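Local coordinates for iron transport multicopper oxidase FET3 (Saccharomyces cerevisiae, PDB 1ZPU), which oxidises ferrous iron to the ferric form with four bound copper ions, reducing dioxygen to water, for high-affinity iron uptake through the permease FTR1, at residues Q254-T259 against S266-N271; P165-L170 against G196-Q201; N15-K20 against N174-T179. All coordinates share one frame; numbering follows the deposited sequence.

Contact 1. Residues Q254-T259 against S266-N271; sequences QKFDDT and SDLQLN. With NAG (2-acetamido-2-deoxy-beta-D-glucopyranose), chain L; MAN (alpha-D-mannopyranose), chain H; MAN (alpha-D-mannopyranose), chain B.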
loop_
_atom_site.group_PDB
_atom_site.type_symbol
_atom_site.label_atom_id
_atom_site.label_comp_id
_atom_site.label_asym_id
_atom_site.label_seq_id
_atom_site.Cartn_x
_atom_site.Cartn_y
_atom_site.Cartn_z
ATOM N N GLN A 254 -5.248 10.443 17.021
ATOM C CA GLN A 254 -4.629 10.386 15.695
ATOM C C GLN A 254 -4.394 11.809 15.133
ATOM O O GLN A 254 -5.224 12.713 15.311
ATOM C CB GLN A 254 -5.406 9.453 14.735
ATOM C CG GLN A 254 -6.679 9.978 14.195
ATOM C CD GLN A 254 -7.600 8.886 13.620
ATOM O OE1 GLN A 254 -8.635 8.574 14.206
ATOM N NE2 GLN A 254 -7.251 8.340 12.454
ATOM N N LYS A 255 -3.252 12.007 14.481
ATOM C CA LYS A 255 -2.862 13.343 14.036
ATOM C C LYS A 255 -2.346 13.315 12.602
ATOM O O LYS A 255 -1.599 12.403 12.242
ATOM C CB LYS A 255 -1.776 13.882 14.977
ATOM C CG LYS A 255 -1.478 15.352 14.830
ATOM C CD LYS A 255 -0.321 15.764 15.719
ATOM C CE LYS A 255 -0.261 17.271 15.913
ATOM N NZ LYS A 255 -0.750 18.032 14.721
ATOM N N PHE A 256 -2.753 14.298 11.795
ATOM C CA PHE A 256 -2.253 14.458 10.431
ATOM C C PHE A 256 -0.742 14.669 10.447
ATOM O O PHE A 256 -0.208 15.323 11.357
ATOM C CB PHE A 256 -2.827 15.728 9.816
ATOM C CG PHE A 256 -4.059 15.539 8.990
ATOM C CD1 PHE A 256 -5.316 15.723 9.545
ATOM C CD2 PHE A 256 -3.958 15.281 7.625
ATOM C CE1 PHE A 256 -6.442 15.586 8.773
ATOM C CE2 PHE A 256 -5.080 15.149 6.834
ATOM C CZ PHE A 256 -6.329 15.294 7.402
ATOM N N ASP A 257 -0.051 14.153 9.435
ATOM C CA ASP A 257 1.284 14.644 9.103
ATOM C C ASP A 257 1.113 15.793 8.105
ATOM O O ASP A 257 1.109 15.587 6.884
ATOM C CB ASP A 257 2.116 13.528 8.503
ATOM C CG ASP A 257 3.486 13.984 8.060
ATOM O OD1 ASP A 257 4.258 13.103 7.628
ATOM O OD2 ASP A 257 3.801 15.199 8.128
ATOM N N ASP A 258 0.952 17.005 8.622
ATOM C CA ASP A 258 0.510 18.119 7.784
ATOM C C ASP A 258 1.615 18.597 6.842
ATOM O O ASP A 258 1.387 19.369 5.915
ATOM C CB ASP A 258 -0.042 19.255 8.649
ATOM C CG ASP A 258 0.932 19.701 9.711
ATOM O OD1 ASP A 258 0.502 19.894 10.872
ATOM O OD2 ASP A 258 2.129 19.845 9.391
ATOM N N THR A 259 2.818 18.120 7.109
ATOM C CA THR A 259 3.960 18.231 6.217
ATOM C C THR A 259 3.603 17.841 4.775
ATOM O O THR A 259 4.062 18.459 3.815
ATOM C CB THR A 259 5.059 17.330 6.789
ATOM O OG1 THR A 259 5.854 18.125 7.659
ATOM C CG2 THR A 259 5.927 16.620 5.707
ATOM N N SER A 266 -7.612 26.553 7.300
ATOM C CA SER A 266 -7.657 27.031 8.684
ATOM C C SER A 266 -8.704 26.330 9.568
ATOM O O SER A 266 -8.641 26.425 10.798
ATOM C CB SER A 266 -7.900 28.529 8.684
ATOM O OG SER A 266 -9.007 28.812 7.855
ATOM N N ASP A 267 -9.653 25.629 8.951
ATOM C CA ASP A 267 -10.710 24.961 9.714
ATOM C C ASP A 267 -10.497 23.458 9.837
ATOM O O ASP A 267 -11.232 22.784 10.574
ATOM C CB ASP A 267 -12.090 25.237 9.128
ATOM C CG ASP A 267 -12.293 24.580 7.778
ATOM O OD1 ASP A 267 -13.417 24.086 7.543
ATOM O OD2 ASP A 267 -11.345 24.557 6.949
ATOM N N LEU A 268 -9.491 22.936 9.132
ATOM C CA LEU A 268 -9.192 21.499 9.162
ATOM C C LEU A 268 -8.726 21.039 10.533
ATOM O O LEU A 268 -7.691 21.486 11.031
ATOM C CB LEU A 268 -8.135 21.110 8.120
ATOM C CG LEU A 268 -7.604 19.673 8.162
ATOM C CD1 LEU A 268 -8.728 18.661 8.045
ATOM C CD2 LEU A 268 -6.579 19.449 7.071
ATOM N N GLN A 269 -9.500 20.132 11.127
ATOM C CA GLN A 269 -9.108 19.492 12.377
ATOM C C GLN A 269 -7.898 18.610 12.128
ATOM O O GLN A 269 -8.019 17.521 11.578
ATOM C CB GLN A 269 -10.267 18.686 12.971
ATOM C CG GLN A 269 -11.394 19.558 13.515
ATOM C CD GLN A 269 -10.927 20.498 14.641
ATOM O OE1 GLN A 269 -10.388 20.048 15.663
ATOM N NE2 GLN A 269 -11.129 21.801 14.452
ATOM N N LEU A 270 -6.724 19.104 12.499
ATOM C CA LEU A 270 -5.492 18.376 12.244
ATOM C C LEU A 270 -5.365 17.168 13.156
ATOM O O LEU A 270 -4.779 16.133 12.769
ATOM C CB LEU A 270 -4.280 19.281 12.407
ATOM C CG LEU A 270 -4.014 20.344 11.350
ATOM C CD1 LEU A 270 -2.700 21.049 11.676
ATOM C CD2 LEU A 270 -4.015 19.751 9.935
ATOM N N ASN A 271 -5.903 17.284 14.365
ATOM C CA ASN A 271 -5.849 16.147 15.273
ATOM C C ASN A 271 -7.201 15.715 15.804
ATOM O O ASN A 271 -8.006 16.532 16.159
ATOM C CB ASN A 271 -4.744 16.284 16.351
ATOM C CG ASN A 271 -4.592 17.678 16.882
ATOM O OD1 ASN A 271 -5.520 18.211 17.459
ATOM N ND2 ASN A 271 -3.406 18.272 16.718
HETATM C C1 NAG L . -2.975 19.117 17.842
HETATM C C2 NAG L . -3.318 20.438 18.521
HETATM C C3 NAG L . -2.092 21.282 18.895
HETATM C C4 NAG L . -1.139 20.506 19.775
HETATM C C5 NAG L . -0.793 19.253 18.971
HETATM C C6 NAG L . 0.154 18.348 19.754
HETATM C C7 NAG L . -5.292 21.820 18.147
HETATM C C8 NAG L . -5.979 21.264 19.363
HETATM N N2 NAG L . -4.198 21.203 17.676
HETATM O O3 NAG L . -2.464 22.421 19.635
HETATM O O4 NAG L . -0.033 21.347 20.045
HETATM O O5 NAG L . -1.963 18.495 18.622
HETATM O O6 NAG L . -0.540 17.799 20.851
HETATM O O7 NAG L . -5.763 22.832 17.627
HETATM C C1 MAN H . -15.386 20.910 10.170
HETATM C C2 MAN H . -14.225 20.092 10.721
HETATM C C3 MAN H . -13.051 20.070 9.752
HETATM C C4 MAN H . -13.532 19.699 8.357
HETATM C C5 MAN H . -14.632 20.636 7.907
HETATM C C6 MAN H . -15.147 20.199 6.549
HETATM O O2 MAN H . -14.649 18.769 10.902
HETATM O O3 MAN H . -12.095 19.120 10.167
HETATM O O4 MAN H . -12.467 19.765 7.449
HETATM O O5 MAN H . -15.692 20.553 8.834
HETATM O O6 MAN H . -16.263 21.002 6.242
HETATM C C1 MAN B . -18.037 24.496 9.239
HETATM C C2 MAN B . -16.795 23.634 9.063
HETATM C C3 MAN B . -16.388 22.991 10.384
HETATM C C4 MAN B . -16.288 24.033 11.489
HETATM C C5 MAN B . -17.555 24.884 11.569
HETATM C C6 MAN B . -17.434 25.994 12.606
HETATM O O2 MAN B . -15.755 24.460 8.626
HETATM O O3 MAN B . -15.149 22.320 10.291
HETATM O O4 MAN B . -16.120 23.327 12.693
HETATM O O5 MAN B . -17.859 25.434 10.300
HETATM O O6 MAN B . -16.118 26.498 12.660
#
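F256 lays one face of its ring over the end of L268, whose CD2 sits 4.1 Å above the ring plane and displaced toward the rim. The other methyl of L268, CD1, lies 3.9 Å from CE1 of F256. The ring edge is turned to the backbone of 266-271, with the carbonyl oxygens of Q269 and L270 near its plane. That same L270 oxygen accepts the backbone hydrogen bond from F256 N at 2.9 Å, almost straight at 177°. F256 also meets L270 through CB, which faces CD2, while the other branch, CD1, meets OD1 of D258 at 3.5 Å, the two side chains crossing at about a right angle.

K255 runs alongside N271. Its CG is anti to the backbone N (chi1 -168°), which carries the chain past CB of N271 and on to the glycan, CE reaching O5 of the N-acetylglucosamine joined to N271 ND2. Further back in 266-271, a mannose of a different glycan, the one on N177, receives a hydrogen bond at O3 from Q269 N, 2.9 Å long. K255 and N271 form an antiparallel, non-hydrogen-bonded pair, where strands 250-256 and 271-277 meet at the mouth of their connecting loop: a β-hairpin of the second cupredoxin-like domain, glycosylated where its return strand begins.

Contact 2. Residues P165-L170 against G196-Q201; sequences PIPQNL and GGFVSQ. With MAN (alpha-D-mannopyranose), chain H.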
loop_
_atom_site.group_PDB
_atom_site.type_symbol
_atom_site.label_atom_id
_atom_site.label_comp_id
_atom_site.label_asym_id
_atom_site.label_seq_id
_atom_site.Cartn_x
_atom_site.Cartn_y
_atom_site.Cartn_z
ATOM N N PRO A 165 -4.823 17.011 -3.561
ATOM C CA PRO A 165 -6.038 17.512 -2.905
ATOM C C PRO A 165 -6.064 17.241 -1.408
ATOM O O PRO A 165 -5.692 16.173 -0.965
ATOM C CB PRO A 165 -7.165 16.740 -3.591
ATOM C CG PRO A 165 -6.527 15.630 -4.267
ATOM C CD PRO A 165 -5.135 16.015 -4.597
ATOM N N ILE A 166 -6.528 18.220 -0.652
ATOM C CA ILE A 166 -6.506 18.176 0.800
ATOM C C ILE A 166 -7.777 17.549 1.359
ATOM O O ILE A 166 -8.876 17.970 0.997
ATOM C CB ILE A 166 -6.268 19.594 1.338
ATOM C CG1 ILE A 166 -4.857 20.026 0.941
ATOM C CG2 ILE A 166 -6.424 19.650 2.848
ATOM C CD1 ILE A 166 -4.768 21.446 0.542
ATOM N N PRO A 167 -7.625 16.528 2.234
ATOM C CA PRO A 167 -8.748 15.786 2.825
ATOM C C PRO A 167 -9.489 16.623 3.863
ATOM O O PRO A 167 -8.986 17.660 4.275
ATOM C CB PRO A 167 -8.069 14.595 3.494
ATOM C CG PRO A 167 -6.675 14.963 3.675
ATOM C CD PRO A 167 -6.320 16.050 2.716
ATOM N N GLN A 168 -10.672 16.184 4.284
ATOM C CA GLN A 168 -11.491 17.003 5.155
ATOM C C GLN A 168 -11.413 16.608 6.609
ATOM O O GLN A 168 -11.668 17.437 7.475
ATOM C CB GLN A 168 -12.934 17.028 4.669
ATOM C CG GLN A 168 -13.192 18.071 3.568
ATOM C CD GLN A 168 -12.351 17.823 2.318
ATOM O OE1 GLN A 168 -12.675 16.972 1.494
ATOM N NE2 GLN A 168 -11.257 18.558 2.191
ATOM N N ASN A 169 -11.051 15.352 6.873
ATOM C CA ASN A 169 -10.962 14.824 8.228
ATOM C C ASN A 169 -10.196 13.523 8.311
ATOM O O ASN A 169 -10.091 12.789 7.329
ATOM C CB ASN A 169 -12.363 14.566 8.799
ATOM C CG ASN A 169 -12.882 15.726 9.615
ATOM O OD1 ASN A 169 -12.208 16.229 10.543
ATOM N ND2 ASN A 169 -14.084 16.172 9.279
ATOM N N LEU A 170 -9.687 13.232 9.506
ATOM C CA LEU A 170 -9.202 11.896 9.839
ATOM C C LEU A 170 -10.346 11.028 10.360
ATOM O O LEU A 170 -11.199 11.497 11.115
ATOM C CB LEU A 170 -8.086 11.973 10.898
ATOM C CG LEU A 170 -6.766 12.609 10.440
ATOM C CD1 LEU A 170 -5.706 12.561 11.518
ATOM C CD2 LEU A 170 -6.263 11.916 9.183
ATOM N N GLY A 196 -5.478 4.514 4.562
ATOM C CA GLY A 196 -5.712 5.784 3.893
ATOM C C GLY A 196 -5.119 5.788 2.496
ATOM O O GLY A 196 -4.401 4.860 2.096
ATOM N N GLY A 197 -5.434 6.838 1.743
ATOM C CA GLY A 197 -4.969 6.951 0.373
ATOM C C GLY A 197 -3.848 7.966 0.228
ATOM O O GLY A 197 -3.188 8.040 -0.807
ATOM N N PHE A 198 -3.620 8.752 1.260
ATOM C CA PHE A 198 -2.705 9.871 1.129
ATOM C C PHE A 198 -1.832 10.030 2.366
ATOM O O PHE A 198 -0.662 9.709 2.357
ATOM C CB PHE A 198 -3.514 11.156 0.829
ATOM C CG PHE A 198 -2.695 12.416 0.714
ATOM C CD1 PHE A 198 -1.336 12.387 0.419
ATOM C CD2 PHE A 198 -3.316 13.653 0.846
ATOM C CE1 PHE A 198 -0.600 13.579 0.285
ATOM C CE2 PHE A 198 -2.577 14.854 0.721
ATOM C CZ PHE A 198 -1.228 14.805 0.443
ATOM N N VAL A 199 -2.440 10.487 3.441
ATOM C CA VAL A 199 -1.731 11.134 4.527
ATOM C C VAL A 199 -1.167 10.182 5.617
ATOM O O VAL A 199 -1.861 9.306 6.121
ATOM C CB VAL A 199 -2.700 12.201 5.073
ATOM C CG1 VAL A 199 -2.740 12.247 6.588
ATOM C CG2 VAL A 199 -2.403 13.535 4.454
ATOM N N SER A 200 0.096 10.335 5.974
ATOM C CA SER A 200 0.645 9.618 7.148
ATOM C C SER A 200 -0.011 10.097 8.446
ATOM O O SER A 200 -0.440 11.245 8.552
ATOM C CB SER A 200 2.140 9.887 7.296
ATOM O OG SER A 200 2.908 9.473 6.184
ATOM N N GLN A 201 -0.065 9.247 9.457
ATOM C CA GLN A 201 -0.662 9.675 10.713
ATOM C C GLN A 201 0.216 9.360 11.893
ATOM O O GLN A 201 0.898 8.327 11.915
ATOM C CB GLN A 201 -2.002 9.001 10.924
ATOM C CG GLN A 201 -3.050 9.343 9.878
ATOM C CD GLN A 201 -4.422 8.896 10.307
ATOM O OE1 GLN A 201 -4.713 8.830 11.507
ATOM N NE2 GLN A 201 -5.268 8.573 9.350
HETATM C C1 MAN H . -15.386 20.910 10.170
HETATM C C2 MAN H . -14.225 20.092 10.721
HETATM C C3 MAN H . -13.051 20.070 9.752
HETATM C C4 MAN H . -13.532 19.699 8.357
HETATM C C5 MAN H . -14.632 20.636 7.907
HETATM C C6 MAN H . -15.147 20.199 6.549
HETATM O O2 MAN H . -14.649 18.769 10.902
HETATM O O3 MAN H . -12.095 19.120 10.167
HETATM O O4 MAN H . -12.467 19.765 7.449
HETATM O O5 MAN H . -15.692 20.553 8.834
HETATM O O6 MAN H . -16.263 21.002 6.242
#
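L170 and Q201 reach across from their two segments and pass alongside, running in opposite senses, the forked end of the leucine against the flat amide of the glutamine. CD2 of L170 is 3.5 Å from NE2 of Q201, and 4.4 Å from CG1 of V199, while CD1 lies nearer OE1. With CG anti to the carbonyl carbon (chi1 -63°) and the chain extended beyond it, Q201 brings its amide across to the leucine. F198 turns its ring edge to P167, CD2 to CD of the proline being 4.3 Å, and CE2 comes within 3.8 Å of the P165 carbonyl oxygen. The ring also packs edge-to-face with W467, and the F198 side chain is about 5 Å from that of H468, a type 1 copper ligand.

On the other flank, Q168 and N169 form a classic β bulge opposite W142, and N169 ND2 donates to O2 of a mannose of the protein's own N-linked glycan at 3.1 Å. A leucine in place of N169 would probably leave that O2 without this donor and weaken the sugar's hold here. No hydrogen bond joins the segments, which implies cohesion by shape and van der Waals packing, with polar ends satisfied by others: Q201 OE1 by Q254 NE2, N169 by the sugar.

Contact 3. Residues N15-K20 against N174-T179; sequences NVDGLK and NTMNLT. With NAG (2-acetamido-2-deoxy-beta-D-glucopyranose), chain C; NAG (2-acetamido-2-deoxy-beta-D-glucopyranose), chain D; MAN (alpha-D-mannopyranose), chain H.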
loop_
_atom_site.group_PDB
_atom_site.type_symbol
_atom_site.label_atom_id
_atom_site.label_comp_id
_atom_site.label_asym_id
_atom_site.label_seq_id
_atom_site.Cartn_x
_atom_site.Cartn_y
_atom_site.Cartn_z
ATOM N N ASN A 15 -22.805 8.934 5.625
ATOM C CA ASN A 15 -22.144 10.061 6.228
ATOM C C ASN A 15 -21.068 9.526 7.154
ATOM O O ASN A 15 -21.292 9.383 8.348
ATOM C CB ASN A 15 -23.135 10.966 6.956
ATOM C CG ASN A 15 -22.500 12.263 7.417
ATOM O OD1 ASN A 15 -21.290 12.312 7.648
ATOM N ND2 ASN A 15 -23.299 13.322 7.544
ATOM N N VAL A 16 -19.913 9.211 6.582
ATOM C CA VAL A 16 -18.827 8.558 7.298
ATOM C C VAL A 16 -18.217 9.499 8.331
ATOM O O VAL A 16 -18.003 9.159 9.489
ATOM C CB VAL A 16 -17.731 8.171 6.303
ATOM C CG1 VAL A 16 -16.541 7.538 7.024
ATOM C CG2 VAL A 16 -18.313 7.260 5.237
ATOM N N ASP A 17 -17.931 10.689 7.838
ATOM C CA ASP A 17 -17.360 11.809 8.557
ATOM C C ASP A 17 -18.122 12.189 9.811
ATOM O O ASP A 17 -17.532 12.432 10.876
ATOM C CB ASP A 17 -17.424 13.020 7.612
ATOM C CG ASP A 17 -16.156 13.720 7.575
ATOM O OD1 ASP A 17 -15.269 13.173 8.263
ATOM O OD2 ASP A 17 -16.011 14.761 6.902
ATOM N N GLY A 18 -19.441 12.257 9.656
ATOM C CA GLY A 18 -20.271 12.962 10.583
ATOM C C GLY A 18 -20.734 14.278 9.986
ATOM O O GLY A 18 -21.643 14.914 10.515
ATOM N N LEU A 19 -20.125 14.699 8.878
ATOM C CA LEU A 19 -20.465 16.012 8.311
ATOM C C LEU A 19 -20.783 16.143 6.809
ATOM O O LEU A 19 -20.882 17.262 6.295
ATOM C CB LEU A 19 -19.457 17.089 8.734
ATOM C CG LEU A 19 -18.001 16.895 9.115
ATOM C CD1 LEU A 19 -17.498 18.274 9.360
ATOM C CD2 LEU A 19 -17.815 16.086 10.397
ATOM N N LYS A 20 -20.974 15.022 6.117
ATOM C CA LYS A 20 -21.326 15.063 4.703
ATOM C C LYS A 20 -21.900 13.734 4.256
ATOM O O LYS A 20 -21.190 12.731 4.226
ATOM C CB LYS A 20 -20.090 15.389 3.863
ATOM C CG LYS A 20 -20.317 16.422 2.772
ATOM C CD LYS A 20 -21.310 15.951 1.707
ATOM C CE LYS A 20 -21.573 17.033 0.648
ATOM N NZ LYS A 20 -20.329 17.348 -0.127
ATOM N N ASN A 174 -14.050 3.944 9.973
ATOM C CA ASN A 174 -15.077 4.610 9.185
ATOM C C ASN A 174 -16.077 5.459 9.981
ATOM O O ASN A 174 -17.245 5.581 9.590
ATOM C CB ASN A 174 -15.788 3.611 8.264
ATOM C CG ASN A 174 -14.831 2.929 7.298
ATOM O OD1 ASN A 174 -14.372 3.520 6.327
ATOM N ND2 ASN A 174 -14.522 1.679 7.571
ATOM N N THR A 175 -15.620 6.040 11.087
ATOM C CA THR A 175 -16.290 7.199 11.723
ATOM C C THR A 175 -15.274 8.124 12.336
ATOM O O THR A 175 -14.077 7.990 12.123
ATOM C CB THR A 175 -17.195 6.850 12.919
ATOM O OG1 THR A 175 -16.743 5.634 13.513
ATOM C CG2 THR A 175 -18.631 6.738 12.501
ATOM N N MET A 176 -15.789 9.048 13.131
ATOM C CA MET A 176 -14.988 9.893 13.972
ATOM C C MET A 176 -15.406 9.676 15.417
ATOM O O MET A 176 -16.449 9.081 15.682
ATOM C CB MET A 176 -15.190 11.347 13.573
ATOM C CG MET A 176 -14.518 11.692 12.275
ATOM S SD MET A 176 -14.338 13.464 12.131
ATOM C CE MET A 176 -12.786 13.776 12.968
ATOM N N ASN A 177 -14.589 10.165 16.349
ATOM C CA ASN A 177 -14.872 10.072 17.793
ATOM C C ASN A 177 -15.480 8.723 18.202
ATOM O O ASN A 177 -16.602 8.636 18.686
ATOM C CB ASN A 177 -15.644 11.298 18.317
ATOM C CG ASN A 177 -16.496 11.949 17.259
ATOM O OD1 ASN A 177 -17.421 11.332 16.769
ATOM N ND2 ASN A 177 -16.205 13.195 16.911
ATOM N N LEU A 178 -14.675 7.684 17.981
ATOM C CA LEU A 178 -14.996 6.291 18.224
ATOM C C LEU A 178 -14.783 5.900 19.667
ATOM O O LEU A 178 -13.865 6.385 20.335
ATOM C CB LEU A 178 -14.056 5.435 17.383
ATOM C CG LEU A 178 -14.168 3.914 17.384
ATOM C CD1 LEU A 178 -15.483 3.473 16.736
ATOM C CD2 LEU A 178 -12.998 3.340 16.628
ATOM N N THR A 179 -15.610 4.964 20.109
ATOM C CA THR A 179 -15.550 4.399 21.436
ATOM C C THR A 179 -14.905 3.003 21.437
ATOM O O THR A 179 -15.290 2.124 20.648
ATOM C CB THR A 179 -16.959 4.326 21.973
ATOM O OG1 THR A 179 -17.361 5.644 22.330
ATOM C CG2 THR A 179 -17.041 3.430 23.168
HETATM C C1 NAG C . -17.379 13.832 16.313
HETATM C C2 NAG C . -18.569 13.739 15.353
HETATM C C3 NAG C . -18.632 14.901 14.363
HETATM C C4 NAG C . -18.475 16.259 15.031
HETATM C C5 NAG C . -17.239 16.161 15.929
HETATM C C6 NAG C . -17.012 17.406 16.764
HETATM C C7 NAG C . -19.214 11.576 14.272
HETATM C C8 NAG C . -20.227 11.143 15.295
HETATM N N2 NAG C . -18.377 12.576 14.542
HETATM O O3 NAG C . -19.842 14.901 13.643
HETATM O O4 NAG C . -18.317 17.238 14.018
HETATM O O5 NAG C . -17.461 15.122 16.859
HETATM O O6 NAG C . -18.065 17.429 17.704
HETATM O O7 NAG C . -19.108 10.986 13.202
HETATM C C1 NAG D . -19.355 18.239 14.011
HETATM C C2 NAG D . -18.768 19.590 13.577
HETATM C C3 NAG D . -19.834 20.631 13.251
HETATM C C4 NAG D . -20.950 20.082 12.375
HETATM C C5 NAG D . -21.446 18.795 13.042
HETATM C C6 NAG D . -22.587 18.137 12.280
HETATM C C7 NAG D . -16.609 20.182 14.561
HETATM C C8 NAG D . -15.945 21.003 15.630
HETATM N N2 NAG D . -17.938 20.160 14.617
HETATM O O3 NAG D . -19.218 21.735 12.625
HETATM O O4 NAG D . -21.970 21.056 12.319
HETATM O O5 NAG D . -20.391 17.854 13.138
HETATM O O6 NAG D . -22.074 17.483 11.143
HETATM O O7 NAG D . -15.941 19.566 13.719
HETATM C C1 MAN H . -15.386 20.910 10.170
HETATM C C2 MAN H . -14.225 20.092 10.721
HETATM C C3 MAN H . -13.051 20.070 9.752
HETATM C C4 MAN H . -13.532 19.699 8.357
HETATM C C5 MAN H . -14.632 20.636 7.907
HETATM C C6 MAN H . -15.147 20.199 6.549
HETATM O O2 MAN H . -14.649 18.769 10.902
HETATM O O3 MAN H . -12.095 19.120 10.167
HETATM O O4 MAN H . -12.467 19.765 7.449
HETATM O O5 MAN H . -15.692 20.553 8.834
HETATM O O6 MAN H . -16.263 21.002 6.242
#
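V16 lies against the backbone of N174 and T175, and M176 against D17; V16, D17 and M176 are the buried, well-packed part of the contact. CG1 of V16, anti to the backbone N (chi1 177°), points at the N174 carbonyl oxygen 3.3 Å away, while the V16 oxygen receives a nearly straight CA-H...O contact from T175, 3.4 Å from its CA. M176 runs beside D17: its CG is 3.4 Å from the D17 carbonyl oxygen, and SD faces OD1. The carboxylate of D17 is held from the second domain, OD2 being hydrogen-bonded to H144 NE2.

The outer side is looser and largely carbohydrate. N177 ND2 bears the first N-acetylglucosamine, chain C, which leans over D17, G18 and M176; the second, chain D, gives a hydrogen bond from O6 to the G18 carbonyl oxygen at 2.7 Å. A β-carbon at G18 would run into O3 of the first sugar, and the backbone angles themselves disfavour one. N15 braces the loop, its OD1 accepting from G18 N at 2.7 Å and from K20 N at 3.1 Å, on opposite faces of its carbonyl plane. This Asx motif shapes the turn between strands 2-14 and 22-27, here part of an interface between the first and second cupredoxin-like domains overlaid by an N-linked glycan.

How the contacts relate
The three contacts show how one glycan can span several loops of a fold. Contacts 1 and 2 lie within the second cupredoxin-like domain, their centres about 9 Å apart, and touch directly: F256 packs on L170, between strand 250-256 of one sheet and strand 169-172 of the other. Contact 3, its centre about 14 Å from that of contact 2 and about 16 Å from that of contact 1, joins this domain to the first. Along the chain contact 1 follows both others, whereas the segments of contacts 2 and 3 alternate. N169 packs against D17 and M176, linking contacts 2 and 3, and the mannose of chain H touches all three, so that residues of both domains lie against one sugar.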